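Side-chain contact in ribonucleoside-diphosphate reductase, alpha chain (PDB 6DQX), which probably reduces ribonucleoside diphosphates to deoxyribonucleotides as the catalytic alpha subunit of a class Id ribonucleotide reductase: residues K263-T268 against K402-R407. Residues are numbered along the deposited sequence; the frame is centred on the assembly and turned at random.
With EDO (1,2-ethanediol), chain F.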
ATOM      1  N   LYS A 263       9.801  29.719  11.943  1.00 13.61           N
ATOM      2  CA  LYS A 263      10.235  29.779  13.325  1.00 14.18           C
ATOM      3  C   LYS A 263       9.145  30.347  14.221  1.00 14.65           C
ATOM      4  O   LYS A 263       8.898  29.834  15.324  1.00 15.27           O
ATOM      5  CB  LYS A 263      11.511  30.624  13.448  1.00 14.35           C
ATOM      6  CG  LYS A 263      12.721  29.964  12.821  1.00 15.33           C
ATOM      7  CD  LYS A 263      13.945  30.847  12.948  1.00 16.78           C
ATOM      8  CE  LYS A 263      15.140  30.120  12.376  1.00 17.47           C
ATOM      9  NZ  LYS A 263      16.325  30.996  12.459  1.00 18.74           N
ATOM     10  N   ASP A 264       8.496  31.401  13.743  1.00 14.09           N
ATOM     11  CA  ASP A 264       7.451  32.117  14.489  1.00 15.77           C
ATOM     12  C   ASP A 264       6.247  31.220  14.804  1.00 16.61           C
ATOM     13  O   ASP A 264       5.531  31.447  15.796  1.00 17.42           O
ATOM     14  CB  ASP A 264       6.918  33.299  13.673  1.00 15.89           C
ATOM     15  CG  ASP A 264       7.928  34.461  13.533  1.00 17.73           C
ATOM     16  OD1 ASP A 264       8.931  34.543  14.269  1.00 18.27           O
ATOM     17  OD2 ASP A 264       7.694  35.303  12.642  1.00 17.46           O
ATOM     18  N   LYS A 265       5.999  30.260  13.918  1.00 16.27           N
ATOM     19  CA  LYS A 265       4.812  29.410  13.962  1.00 16.63           C
ATOM     20  C   LYS A 265       5.127  27.933  14.257  1.00 16.56           C
ATOM     21  O   LYS A 265       4.246  27.066  14.112  1.00 16.24           O
ATOM     22  CB  LYS A 265       4.055  29.608  12.640  1.00 18.27           C
ATOM     23  CG  LYS A 265       3.438  31.012  12.541  1.00 18.67           C
ATOM     24  CD  LYS A 265       2.839  31.347  11.194  1.00 20.03           C
ATOM     25  CE  LYS A 265       2.184  32.734  11.230  1.00 20.56           C
ATOM     26  NZ  LYS A 265       1.284  32.992  10.074  1.00 21.77           N
ATOM     27  N   ASN A 266       6.354  27.657  14.703  1.00 16.17           N
ATOM     28  CA  ASN A 266       6.846  26.304  15.028  1.00 17.49           C
ATOM     29  C   ASN A 266       6.590  25.306  13.939  1.00 16.66           C
ATOM     30  O   ASN A 266       6.096  24.205  14.205  1.00 16.09           O
ATOM     31  CB  ASN A 266       6.201  25.753  16.311  1.00 18.62           C
ATOM     32  CG  ASN A 266       6.522  26.552  17.517  1.00 20.97           C
ATOM     33  OD1 ASN A 266       7.535  27.255  17.570  1.00 22.70           O
ATOM     34  ND2 ASN A 266       5.666  26.421  18.541  1.00 22.50           N
ATOM     35  N   MET A 267       6.910  25.675  12.703  1.00 15.05           N
ATOM     36  CA  MET A 267       6.694  24.778  11.586  1.00 15.21           C
ATOM     37  C   MET A 267       8.012  24.067  11.292  1.00 15.24           C
ATOM     38  O   MET A 267       8.877  24.553  10.549  1.00 14.46           O
ATOM     39  CB  MET A 267       6.129  25.534  10.399  1.00 15.71           C
ATOM     40  CG  MET A 267       4.838  26.252  10.776  1.00 16.77           C
ATOM     41  SD  MET A 267       3.980  26.996   9.406  1.00 19.57           S
ATOM     42  CE  MET A 267       2.885  25.674   8.909  1.00 19.66           C
ATOM     43  N   THR A 268       8.171  22.925  11.934  1.00 14.46           N
ATOM     44  CA  THR A 268       9.414  22.151  11.877  1.00 14.97           C
ATOM     45  C   THR A 268       9.646  21.514  10.513  1.00 13.68           C
ATOM     46  O   THR A 268       8.708  20.997   9.910  1.00 12.99           O
ATOM     47  CB  THR A 268       9.353  21.006  12.911  1.00 17.01           C
ATOM     48  OG1 THR A 268       8.848  21.517  14.142  1.00 17.88           O
ATOM     49  CG2 THR A 268      10.729  20.366  13.134  1.00 17.99           C
ATOM     50  N   LYS A 402       0.261  36.120   6.088  1.00 16.72           N
ATOM     51  CA  LYS A 402      -0.513  37.340   6.385  1.00 18.47           C
ATOM     52  C   LYS A 402       0.340  38.247   7.271  1.00 19.10           C
ATOM     53  O   LYS A 402       0.796  37.829   8.345  1.00 18.94           O
ATOM     54  CB  LYS A 402      -1.838  37.000   7.063  1.00 21.85           C
ATOM     55  CG  LYS A 402      -2.753  38.197   7.264  1.00 26.09           C
ATOM     56  CD  LYS A 402      -4.137  37.734   7.702  1.00 30.82           C
ATOM     57  CE  LYS A 402      -4.912  38.845   8.384  1.00 33.22           C
ATOM     58  NZ  LYS A 402      -6.079  38.257   9.078  1.00 36.72           N
ATOM     59  N   GLY A 403       0.588  39.467   6.791  1.00 19.14           N
ATOM     60  CA  GLY A 403       1.389  40.467   7.506  1.00 19.43           C
ATOM     61  C   GLY A 403       2.887  40.386   7.305  1.00 18.62           C
ATOM     62  O   GLY A 403       3.621  41.218   7.835  1.00 19.38           O
ATOM     63  N   TYR A 404       3.352  39.373   6.564  1.00 17.41           N
ATOM     64  CA  TYR A 404       4.757  39.166   6.307  1.00 17.01           C
ATOM     65  C   TYR A 404       5.307  39.873   5.071  1.00 16.47           C
ATOM     66  O   TYR A 404       6.510  40.036   4.993  1.00 18.06           O
ATOM     67  CB  TYR A 404       5.122  37.669   6.253  1.00 16.38           C
ATOM     68  CG  TYR A 404       5.200  37.038   7.634  1.00 16.51           C
ATOM     69  CD1 TYR A 404       4.058  36.584   8.281  1.00 17.12           C
ATOM     70  CD2 TYR A 404       6.408  36.890   8.275  1.00 17.30           C
ATOM     71  CE1 TYR A 404       4.130  36.008   9.544  1.00 17.44           C
ATOM     72  CE2 TYR A 404       6.494  36.312   9.543  1.00 17.85           C
ATOM     73  CZ  TYR A 404       5.353  35.862  10.162  1.00 17.63           C
ATOM     74  OH  TYR A 404       5.395  35.284  11.411  1.00 18.78           O
ATOM     75  N   GLY A 405       4.453  40.276   4.139  1.00 16.38           N
ATOM     76  CA  GLY A 405       4.842  41.146   3.032  1.00 16.46           C
ATOM     77  C   GLY A 405       5.384  40.487   1.778  1.00 15.66           C
ATOM     78  O   GLY A 405       5.963  41.175   0.928  1.00 16.09           O
ATOM     79  N   ARG A 406       5.206  39.166   1.640  1.00 14.47           N
ATOM     80  CA  ARG A 406       5.510  38.490   0.389  1.00 13.12           C
ATOM     81  C   ARG A 406       4.499  37.390   0.119  1.00 12.85           C
ATOM     82  O   ARG A 406       3.692  37.051   0.990  1.00 12.88           O
ATOM     83  CB  ARG A 406       6.935  37.947   0.385  1.00 12.90           C
ATOM     84  CG  ARG A 406       7.216  36.865   1.415  1.00 12.58           C
ATOM     85  CD  ARG A 406       8.630  36.322   1.224  1.00 12.81           C
ATOM     86  NE  ARG A 406       8.843  35.198   2.134  1.00 13.37           N
ATOM     87  CZ  ARG A 406       9.019  35.270   3.456  1.00 13.86           C
ATOM     88  NH1 ARG A 406       9.066  36.437   4.103  1.00 15.04           N
ATOM     89  NH2 ARG A 406       9.177  34.146   4.164  1.00 14.15           N
ATOM     90  N   ARG A 407       4.569  36.881  -1.106  1.00 12.13           N
ATOM     91  CA  ARG A 407       3.629  35.904  -1.656  1.00 12.62           C
ATOM     92  C   ARG A 407       4.011  34.436  -1.341  1.00 12.63           C
ATOM     93  O   ARG A 407       3.128  33.556  -1.320  1.00 12.48           O
ATOM     94  CB  ARG A 407       3.617  36.113  -3.175  1.00 13.53           C
ATOM     95  CG  ARG A 407       2.705  35.232  -4.014  1.00 15.03           C
ATOM     96  CD  ARG A 407       1.286  35.700  -3.968  1.00 15.08           C
ATOM     97  NE  ARG A 407       0.484  35.050  -5.005  1.00 15.35           N
ATOM     98  CZ  ARG A 407      -0.824  34.862  -4.930  1.00 16.29           C
ATOM     99  NH1 ARG A 407      -1.508  35.282  -3.871  1.00 18.08           N
ATOM    100  NH2 ARG A 407      -1.457  34.242  -5.916  1.00 17.13           N
TER
HETATM  101  C1  EDO F 605      -1.739  34.297 -10.461  1.00 32.66           C
HETATM  102  O1  EDO F 605      -1.897  32.895 -10.725  1.00 35.43           O
HETATM  103  C2  EDO F 605      -0.466  34.587  -9.683  1.00 31.42           C
HETATM  104  O2  EDO F 605      -0.318  33.691  -8.588  1.00 29.62           O
HETATM  105  O   HOH W   1       0.445  35.562   9.941  1.00 28.50           O
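Y404 and D264 make the tight part of this contact, an example of how one phenol can tie a surface loop to a helical segment far away in sequence. The hydroxyl OH of Y404 donates a hydrogen bond to OD2 of D264 at 2.6 Å. The carboxylate oxygen lies at the ring edge, near the ring plane, and accepts through its anti lone pair, the carboxylate and ring planes being 35° apart. CB of D264 already points toward the loop, and with CG beside the backbone N (chi1 -70°) the carboxylate lies alongside the phenol hydroxyl; CB of D264 packs 3.4 Å from OH of Y404. Within the ribonucleotide reductase barrel domain, the bond joins the segment on helix 260-264 to the loop between helices 367-395 and 418-423, and V261 of the same short helix also touches the tyrosine. The lysine side is looser and partly filled by solvent: the extended chain of K265 runs past the ring, its CE no nearer than 4.1 Å to OH of Y404. NZ of K265 hydrogen-bonds to the carbonyl O of I400, while a water accepts from NZ of K265 at 2.7 Å and donates to O of K402 at 2.8 Å.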